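Local coordinates for trehalose-6-phosphate phosphatase related protein (Thermoplasma acidophilum, PDB 1U02) that removes the phosphate group from trehalose 6-phosphate to give free trehalose, using magnesium as its cofactor, at residues 50-55 / 60-65; 45-50 / 109-114; 174-179 / 188-193. All coordinates share one frame; numbering follows the deposited sequence.

Contact 1. Residues 50-55 / 60-65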
loop_
_atom_site.group_PDB
_atom_site.type_symbol
_atom_site.label_atom_id
_atom_site.label_comp_id
_atom_site.label_asym_id
_atom_site.label_seq_id
_atom_site.Cartn_x
_atom_site.Cartn_y
_atom_site.Cartn_z
ATOM N N GLU A 50 5.926 -6.129 7.681
ATOM C CA GLU A 50 7.248 -5.851 8.225
ATOM C C GLU A 50 7.640 -4.408 7.901
ATOM O O GLU A 50 8.261 -3.733 8.721
ATOM C CB GLU A 50 8.301 -6.816 7.656
ATOM C CG GLU A 50 8.141 -8.273 8.072
ATOM C CD GLU A 50 6.883 -8.913 7.510
ATOM O OE1 GLU A 50 6.651 -8.792 6.291
ATOM O OE2 GLU A 50 6.128 -9.540 8.287
ATOM N N GLU A 51 7.282 -3.937 6.707
ATOM C CA GLU A 51 7.601 -2.568 6.308
ATOM C C GLU A 51 6.814 -1.530 7.104
ATOM O O GLU A 51 7.392 -0.621 7.694
ATOM C CB GLU A 51 7.335 -2.359 4.813
ATOM C CG GLU A 51 8.405 -2.935 3.908
ATOM C CD GLU A 51 8.037 -2.842 2.438
ATOM O OE1 GLU A 51 7.053 -3.497 2.037
ATOM O OE2 GLU A 51 8.726 -2.113 1.685
ATOM N N ILE A 52 5.493 -1.659 7.122
ATOM C CA ILE A 52 4.684 -0.689 7.845
ATOM C C ILE A 52 5.013 -0.701 9.332
ATOM O O ILE A 52 5.037 0.353 9.969
ATOM C CB ILE A 52 3.180 -0.953 7.652
ATOM C CG1 ILE A 52 2.839 -0.898 6.163
ATOM C CG2 ILE A 52 2.361 0.114 8.388
ATOM C CD1 ILE A 52 3.094 0.469 5.528
ATOM N N SER A 53 5.276 -1.891 9.874
ATOM C CA SER A 53 5.602 -2.036 11.290
ATOM C C SER A 53 6.847 -1.244 11.680
ATOM O O SER A 53 6.908 -0.690 12.776
ATOM C CB SER A 53 5.777 -3.515 11.655
ATOM O OG SER A 53 4.525 -4.187 11.606
ATOM N N ARG A 54 7.844 -1.186 10.802
ATOM C CA ARG A 54 9.023 -0.403 11.139
ATOM C C ARG A 54 8.854 1.058 10.707
ATOM O O ARG A 54 9.364 1.959 11.374
ATOM C CB ARG A 54 10.301 -1.008 10.542
ATOM C CG ARG A 54 10.383 -1.115 9.036
ATOM C CD ARG A 54 11.739 -1.729 8.655
ATOM N NE ARG A 54 11.949 -1.801 7.211
ATOM C CZ ARG A 54 11.706 -2.876 6.468
ATOM N NH1 ARG A 54 11.242 -3.986 7.026
ATOM N NH2 ARG A 54 11.933 -2.841 5.162
ATOM N N PHE A 55 8.133 1.296 9.611
ATOM C CA PHE A 55 7.903 2.670 9.149
ATOM C C PHE A 55 7.046 3.446 10.141
ATOM O O PHE A 55 7.313 4.609 10.433
ATOM C CB PHE A 55 7.147 2.710 7.814
ATOM C CG PHE A 55 7.975 2.354 6.608
ATOM C CD1 PHE A 55 9.364 2.488 6.608
ATOM C CD2 PHE A 55 7.341 1.939 5.437
ATOM C CE1 PHE A 55 10.110 2.215 5.450
ATOM C CE2 PHE A 55 8.071 1.665 4.279
ATOM C CZ PHE A 55 9.456 1.803 4.283
ATOM N N ILE A 60 -1.684 -0.019 15.596
ATOM C CA ILE A 60 -2.789 0.134 14.656
ATOM C C ILE A 60 -2.906 -1.127 13.818
ATOM O O ILE A 60 -1.963 -1.910 13.742
ATOM C CB ILE A 60 -2.593 1.337 13.685
ATOM C CG1 ILE A 60 -1.121 1.475 13.290
ATOM C CG2 ILE A 60 -3.122 2.615 14.316
ATOM C CD1 ILE A 60 -0.627 0.426 12.355
ATOM N N ASN A 61 -4.065 -1.315 13.196
ATOM C CA ASN A 61 -4.290 -2.471 12.344
ATOM C C ASN A 61 -3.841 -2.155 10.926
ATOM O O ASN A 61 -3.704 -0.989 10.550
ATOM C CB ASN A 61 -5.769 -2.865 12.346
ATOM C CG ASN A 61 -6.216 -3.438 13.679
ATOM O OD1 ASN A 61 -5.481 -4.190 14.317
ATOM N ND2 ASN A 61 -7.425 -3.093 14.099
HETATM N N MSE A 62 -3.613 -3.190 10.131
HETATM C CA MSE A 62 -3.185 -2.958 8.770
HETATM C C MSE A 62 -3.589 -4.052 7.800
HETATM O O MSE A 62 -3.667 -5.231 8.152
HETATM C CB MSE A 62 -1.664 -2.752 8.729
HETATM C CG MSE A 62 -0.860 -3.877 9.355
HETATM SE SE MSE A 62 1.049 -3.485 9.512
HETATM C CE MSE A 62 1.022 -2.393 11.097
ATOM N N ILE A 63 -3.881 -3.624 6.580
ATOM C CA ILE A 63 -4.234 -4.515 5.492
ATOM C C ILE A 63 -3.047 -4.314 4.551
ATOM O O ILE A 63 -2.890 -3.240 3.973
ATOM C CB ILE A 63 -5.552 -4.075 4.799
ATOM C CG1 ILE A 63 -6.726 -4.237 5.770
ATOM C CG2 ILE A 63 -5.800 -4.918 3.552
ATOM C CD1 ILE A 63 -8.044 -3.680 5.249
ATOM N N CYS A 64 -2.200 -5.336 4.425
ATOM C CA CYS A 64 -1.006 -5.244 3.582
ATOM C C CYS A 64 -1.085 -6.049 2.292
ATOM O O CYS A 64 -1.996 -6.857 2.113
ATOM C CB CYS A 64 0.217 -5.686 4.388
ATOM S SG CYS A 64 0.477 -4.688 5.883
ATOM N N TYR A 65 -0.122 -5.819 1.399
ATOM C CA TYR A 65 -0.076 -6.511 0.107
ATOM C C TYR A 65 -1.414 -6.369 -0.622
ATOM O O TYR A 65 -1.882 -7.310 -1.270
ATOM C CB TYR A 65 0.221 -8.004 0.300
ATOM C CG TYR A 65 1.553 -8.343 0.935
ATOM C CD1 TYR A 65 2.754 -8.047 0.290
ATOM C CD2 TYR A 65 1.611 -9.016 2.155
ATOM C CE1 TYR A 65 3.981 -8.417 0.839
ATOM C CE2 TYR A 65 2.835 -9.394 2.716
ATOM C CZ TYR A 65 4.013 -9.094 2.050
ATOM O OH TYR A 65 5.213 -9.501 2.577
HETATM O O HOH W 1 5.250 -10.532 5.027
#
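Glu50 faces Tyr65 across one bridging water rather than by a direct bond. Its carboxylate OE1 lies 4.0 Å from the phenol OH of Tyr65. Water 1 sits at the edge of the ring, in its plane, 2.7 Å from Tyr65 OH, and donates to Glu50 OE1 at 2.6 Å. The glutamate chain is bent, and the carboxylate plane is turned 37° from the ring. Tyr65 OH also has a weak hydrogen bond with the backbone N of Leu113.

Ile52 carries the apolar part of the contact. Its CB meets the selenium of Met62, a selenomethionine, at 3.8 Å. Its CG2 branch also lies against the terminal methyl, 3.9 Å from Met62 CE. The two side chains run alongside each other, pointing opposite ways. The bend at chi3 (80°) lays the Met62 methyl beside Ile52 CG2. The CG1 branch of Ile52 is more loosely placed, 4.5 Å from Cys64 SG. Ile43 of strand 40-44 also packs against Ile52.

Ser53 comes next, with OG 4.0 Å from Met62 CE. This is a van der Waals contact. The hydroxyl is hydrogen-bonded to Pro49 O, one turn back in the helix, and to Lys71 NZ.

The helix axis runs 9.8 Å from the strand axis, at 142° between their directions. Strand 40-44, helix 49-55 and strand 61-64 form a beta-alpha-beta crossover, and this contact seats its helix on its second strand, as in the Rossmann-like core of HAD phosphatases.

Contact 2. Residues 45-50 / 109-114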
loop_
_atom_site.group_PDB
_atom_site.type_symbol
_atom_site.label_atom_id
_atom_site.label_comp_id
_atom_site.label_asym_id
_atom_site.label_seq_id
_atom_site.Cartn_x
_atom_site.Cartn_y
_atom_site.Cartn_z
ATOM N N THR A 45 -2.216 -0.806 2.488
ATOM C CA THR A 45 -1.086 -0.587 1.603
ATOM C C THR A 45 -0.685 -1.819 0.799
ATOM O O THR A 45 -1.183 -2.921 1.031
ATOM C CB THR A 45 0.107 -0.157 2.476
ATOM O OG1 THR A 45 1.296 -0.030 1.690
ATOM C CG2 THR A 45 0.332 -1.203 3.574
ATOM N N GLY A 46 0.228 -1.616 -0.145
ATOM C CA GLY A 46 0.733 -2.720 -0.939
ATOM C C GLY A 46 2.013 -3.197 -0.264
ATOM O O GLY A 46 2.587 -4.224 -0.631
ATOM N N ARG A 47 2.460 -2.429 0.726
ATOM C CA ARG A 47 3.665 -2.753 1.491
ATOM C C ARG A 47 3.385 -3.980 2.352
ATOM O O ARG A 47 2.235 -4.377 2.521
ATOM C CB ARG A 47 4.037 -1.599 2.425
ATOM C CG ARG A 47 4.350 -0.277 1.748
ATOM C CD ARG A 47 5.810 -0.175 1.336
ATOM N NE ARG A 47 6.145 1.202 0.995
ATOM C CZ ARG A 47 7.379 1.665 0.838
ATOM N NH1 ARG A 47 8.419 0.859 0.992
ATOM N NH2 ARG A 47 7.565 2.945 0.533
ATOM N N SER A 48 4.447 -4.566 2.898
ATOM C CA SER A 48 4.333 -5.732 3.765
ATOM C C SER A 48 4.132 -5.265 5.207
ATOM O O SER A 48 4.339 -4.096 5.529
ATOM C CB SER A 48 5.619 -6.555 3.705
ATOM O OG SER A 48 6.716 -5.777 4.176
ATOM N N PRO A 49 3.727 -6.185 6.095
ATOM C CA PRO A 49 3.517 -5.834 7.503
ATOM C C PRO A 49 4.861 -5.474 8.136
ATOM O O PRO A 49 4.934 -4.624 9.021
ATOM C CB PRO A 49 2.939 -7.113 8.111
ATOM C CG PRO A 49 2.362 -7.843 6.949
ATOM C CD PRO A 49 3.332 -7.579 5.833
ATOM N N GLU A 50 5.926 -6.129 7.681
ATOM C CA GLU A 50 7.248 -5.851 8.225
ATOM C C GLU A 50 7.640 -4.408 7.901
ATOM O O GLU A 50 8.261 -3.733 8.721
ATOM C CB GLU A 50 8.301 -6.816 7.656
ATOM C CG GLU A 50 8.141 -8.273 8.072
ATOM C CD GLU A 50 6.883 -8.913 7.510
ATOM O OE1 GLU A 50 6.651 -8.792 6.291
ATOM O OE2 GLU A 50 6.128 -9.540 8.287
ATOM N N TYR A 109 13.143 -5.086 -4.502
ATOM C CA TYR A 109 12.734 -5.079 -3.106
ATOM C C TYR A 109 12.000 -6.374 -2.804
ATOM O O TYR A 109 10.900 -6.614 -3.302
ATOM C CB TYR A 109 11.833 -3.877 -2.842
ATOM C CG TYR A 109 12.535 -2.561 -3.081
ATOM C CD1 TYR A 109 13.196 -1.904 -2.047
ATOM C CD2 TYR A 109 12.539 -1.974 -4.343
ATOM C CE1 TYR A 109 13.843 -0.683 -2.262
ATOM C CE2 TYR A 109 13.182 -0.754 -4.571
ATOM C CZ TYR A 109 13.830 -0.115 -3.527
ATOM O OH TYR A 109 14.462 1.096 -3.750
ATOM N N ARG A 110 12.632 -7.207 -1.987
ATOM C CA ARG A 110 12.081 -8.495 -1.612
ATOM C C ARG A 110 11.135 -8.415 -0.426
ATOM O O ARG A 110 11.416 -7.733 0.556
ATOM C CB ARG A 110 13.220 -9.463 -1.282
ATOM C CG ARG A 110 12.760 -10.821 -0.796
ATOM C CD ARG A 110 13.950 -11.663 -0.373
ATOM N NE ARG A 110 13.576 -13.042 -0.082
ATOM C CZ ARG A 110 14.448 -14.009 0.187
ATOM N NH1 ARG A 110 15.750 -13.746 0.203
ATOM N NH2 ARG A 110 14.018 -15.240 0.437
ATOM N N LYS A 111 10.010 -9.118 -0.530
ATOM C CA LYS A 111 9.022 -9.173 0.543
ATOM C C LYS A 111 8.494 -10.607 0.575
ATOM O O LYS A 111 8.603 -11.325 -0.415
ATOM C CB LYS A 111 7.894 -8.176 0.276
ATOM C CG LYS A 111 8.431 -6.760 0.151
ATOM C CD LYS A 111 7.413 -5.753 -0.294
ATOM C CE LYS A 111 8.124 -4.437 -0.596
ATOM N NZ LYS A 111 7.196 -3.301 -0.754
ATOM N N ASN A 112 7.928 -11.029 1.700
ATOM C CA ASN A 112 7.429 -12.397 1.798
ATOM C C ASN A 112 6.366 -12.764 0.765
ATOM O O ASN A 112 6.317 -13.909 0.308
ATOM C CB ASN A 112 6.890 -12.674 3.204
ATOM C CG ASN A 112 7.972 -12.610 4.258
ATOM O OD1 ASN A 112 9.111 -12.996 4.008
ATOM N ND2 ASN A 112 7.619 -12.139 5.448
ATOM N N LEU A 113 5.517 -11.812 0.394
ATOM C CA LEU A 113 4.469 -12.105 -0.584
ATOM C C LEU A 113 4.497 -11.212 -1.818
ATOM O O LEU A 113 3.470 -10.995 -2.465
ATOM C CB LEU A 113 3.088 -12.037 0.077
ATOM C CG LEU A 113 2.854 -13.147 1.116
ATOM C CD1 LEU A 113 1.530 -12.932 1.845
ATOM C CD2 LEU A 113 2.875 -14.506 0.412
ATOM N N ALA A 114 5.676 -10.707 -2.155
ATOM C CA ALA A 114 5.806 -9.863 -3.336
ATOM C C ALA A 114 7.254 -9.499 -3.585
ATOM O O ALA A 114 8.065 -9.468 -2.661
ATOM C CB ALA A 114 4.977 -8.579 -3.171
HETATM O O HOH W 2 4.849 -3.715 -2.068
HETATM O O HOH W 3 8.343 -9.264 4.065
HETATM O O HOH W 1 5.250 -10.532 5.027
#
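Lys111 reaches from its strand toward Arg47 and Ser48. This joins the HAD core, at the start of helix 49-55, to the smaller antiparallel sheet of strand 107-111, which probably belongs to the cap. The lysine chain is extended beyond CG. It crosses Arg47 at a slant, with Lys111 NZ 4.0 Å from Arg47 CD. At its base, Lys111 CB lies 4.4 Å from Ser48 CB.

The two cations are close, Arg47 NH1 being 4.7 Å from Lys111 NZ, but the Glu51 carboxylate bridges them from one side, OE1 in a salt bridge with Lys111 NZ and OE2 with Arg47 NH1. Arg47 bends at chi2 (-87°), and its NE forms a salt bridge with Asp9, a magnesium-binding residue. Water 2 links Lys111 NZ to Gly46 O.

Glu50 and Asn112 cross at about a right angle, the carboxylate and amide planes 53° apart. Glu50 OE1 and Asn112 ND2 stand 3.6 Å apart, and two waters join the residues. Water 1, bound to the same OE1, accepts from Asn112 ND2 at 2.9 Å. Water 3 donates to Glu50 OE1 at 2.8 Å and accepts from the backbone N of Asn112 at 3.0 Å.

Contact 3. Residues 174-179 / 188-193. With MG (magnesium ion), chain B.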
loop_
_atom_site.group_PDB
_atom_site.type_symbol
_atom_site.label_atom_id
_atom_site.label_comp_id
_atom_site.label_asym_id
_atom_site.label_seq_id
_atom_site.Cartn_x
_atom_site.Cartn_y
_atom_site.Cartn_z
ATOM N N ALA A 174 -17.407 4.717 7.260
ATOM C CA ALA A 174 -15.955 4.764 7.233
ATOM C C ALA A 174 -15.396 5.862 6.349
ATOM O O ALA A 174 -16.093 6.439 5.510
ATOM C CB ALA A 174 -15.403 3.413 6.777
ATOM N N ILE A 175 -14.123 6.160 6.580
ATOM C CA ILE A 175 -13.391 7.141 5.799
ATOM C C ILE A 175 -12.338 6.316 5.075
ATOM O O ILE A 175 -11.731 5.418 5.669
ATOM C CB ILE A 175 -12.696 8.190 6.702
ATOM C CG1 ILE A 175 -13.749 9.046 7.418
ATOM C CG2 ILE A 175 -11.785 9.075 5.868
ATOM C CD1 ILE A 175 -13.167 10.056 8.399
ATOM N N ILE A 176 -12.146 6.589 3.790
ATOM C CA ILE A 176 -11.155 5.868 2.999
ATOM C C ILE A 176 -10.371 6.881 2.176
ATOM O O ILE A 176 -10.950 7.630 1.386
ATOM C CB ILE A 176 -11.830 4.833 2.063
ATOM C CG1 ILE A 176 -12.672 3.854 2.891
ATOM C CG2 ILE A 176 -10.768 4.071 1.279
ATOM C CD1 ILE A 176 -13.538 2.914 2.059
ATOM N N ALA A 177 -9.055 6.904 2.367
ATOM C CA ALA A 177 -8.185 7.843 1.665
ATOM C C ALA A 177 -7.074 7.146 0.885
ATOM O O ALA A 177 -6.452 6.204 1.379
ATOM C CB ALA A 177 -7.580 8.817 2.665
ATOM N N GLY A 178 -6.824 7.623 -0.331
ATOM C CA GLY A 178 -5.792 7.032 -1.171
ATOM C C GLY A 178 -5.387 7.984 -2.281
ATOM O O GLY A 178 -6.072 8.983 -2.509
ATOM N N ASP A 179 -4.306 7.667 -2.990
ATOM C CA ASP A 179 -3.799 8.542 -4.048
ATOM C C ASP A 179 -3.721 8.005 -5.481
ATOM O O ASP A 179 -3.520 8.788 -6.410
ATOM C CB ASP A 179 -2.407 9.036 -3.666
ATOM C CG ASP A 179 -1.387 7.916 -3.658
ATOM O OD1 ASP A 179 -1.599 6.925 -2.932
ATOM O OD2 ASP A 179 -0.380 8.022 -4.380
ATOM N N GLU A 188 -14.630 2.922 -5.401
ATOM C CA GLU A 188 -15.696 2.317 -6.196
ATOM C C GLU A 188 -16.357 1.148 -5.460
ATOM O O GLU A 188 -17.580 0.991 -5.503
ATOM C CB GLU A 188 -15.120 1.846 -7.540
ATOM C CG GLU A 188 -16.139 1.452 -8.607
ATOM C CD GLU A 188 -16.785 0.100 -8.354
ATOM O OE1 GLU A 188 -16.048 -0.879 -8.092
ATOM O OE2 GLU A 188 -18.032 0.012 -8.432
ATOM N N ALA A 189 -15.550 0.332 -4.783
ATOM C CA ALA A 189 -16.069 -0.817 -4.041
ATOM C C ALA A 189 -16.624 -0.428 -2.671
ATOM O O ALA A 189 -17.152 -1.269 -1.943
ATOM C CB ALA A 189 -14.974 -1.870 -3.876
ATOM N N ASN A 190 -16.498 0.848 -2.328
ATOM C CA ASN A 190 -16.980 1.364 -1.047
ATOM C C ASN A 190 -17.518 2.779 -1.265
ATOM O O ASN A 190 -17.285 3.671 -0.449
ATOM C CB ASN A 190 -15.827 1.415 -0.033
ATOM C CG ASN A 190 -15.288 0.040 0.317
ATOM O OD1 ASN A 190 -15.858 -0.672 1.143
ATOM N ND2 ASN A 190 -14.186 -0.342 -0.318
ATOM N N ASP A 191 -18.248 2.978 -2.358
ATOM C CA ASP A 191 -18.772 4.300 -2.691
ATOM C C ASP A 191 -19.695 4.942 -1.658
ATOM O O ASP A 191 -19.969 6.141 -1.733
ATOM C CB ASP A 191 -19.468 4.263 -4.059
ATOM C CG ASP A 191 -20.740 3.439 -4.050
ATOM O OD1 ASP A 191 -21.686 3.807 -3.323
ATOM O OD2 ASP A 191 -20.799 2.425 -4.774
ATOM N N ASP A 192 -20.167 4.161 -0.690
ATOM C CA ASP A 192 -21.045 4.706 0.336
ATOM C C ASP A 192 -20.235 5.292 1.493
ATOM O O ASP A 192 -20.796 5.812 2.455
ATOM C CB ASP A 192 -21.996 3.624 0.862
ATOM C CG ASP A 192 -21.265 2.485 1.553
ATOM O OD1 ASP A 192 -20.428 1.825 0.902
ATOM O OD2 ASP A 192 -21.538 2.247 2.747
ATOM N N ALA A 193 -18.913 5.212 1.394
ATOM C CA ALA A 193 -18.043 5.731 2.442
ATOM C C ALA A 193 -17.534 7.129 2.113
ATOM O O ALA A 193 -17.698 7.613 0.991
ATOM C CB ALA A 193 -16.864 4.782 2.656
HETATM MG MG MG B . -0.501 5.309 -2.407
HETATM O O HOH W 4 0.685 5.518 -4.054
HETATM O O HOH W 5 -1.845 3.927 -3.280
HETATM O O HOH W 6 0.542 3.598 -1.816
#
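Van der Waals contacts centre on Ile176, whose CD1 methyl presses on Asn190 CB at 3.4 Å. The two side chains meet at about a right angle. The same methyl lies 3.8 Å from the amide carbon, Asn190 CG, and makes an apolar contact with Ala193 CB at 3.9 Å. The Ile176 chain is extended at chi2 (172°), which carries CD1 out to the loop. Ala193 CB also rests 3.4 Å from the backbone O of Ala174.

A backbone bond shapes the loop. Ala193 N donates to Asn190 O at 2.9 Å, closing a type I turn. The turn leads from helix 181-188 into strand 194-198, which pairs in parallel with strand 174-178. This is the beta-alpha-beta unit of the HAD core that holds the third metal-binding aspartate.

Polar bonds fix the Asn190 amide. Its ND2 donates to Ala186 O in the preceding helix, and Arg169 NH1 bonds to its OD1.

Metal bonds lie just beyond the C-terminal end of strand 174-178. Asp179 OD1 binds magnesium at 2.0 Å, while its OD2 accepts a hydrogen bond from water 4 at 2.7 Å. Waters 4, 5 and 6 are ligands of the ion, and Asp7 OD2 and Asp9 O complete its six-fold shell.

Contacts 1 and 2 adjoin, with centres 9 Å apart. They share Glu50, helix 49-55 and water 1. Glu51 OE1 and Lys111 NZ, 2.8 Å apart, tie them further. Contact 3 stands apart on the same large sheet as contact 1, its centre about 19 Å from that of contact 1 and about 23 Å from that of contact 2. Each lies at a different distance from the active site. Contact 3 supplies Asp179 to the magnesium. Contact 2 approaches Asp9 through Arg47. Contact 1 is a neighbour of the site: the Ile52 side chain is about 10 Å from the magnesium and about 4 Å from the side chain of Tyr8, a probable substrate-binding residue.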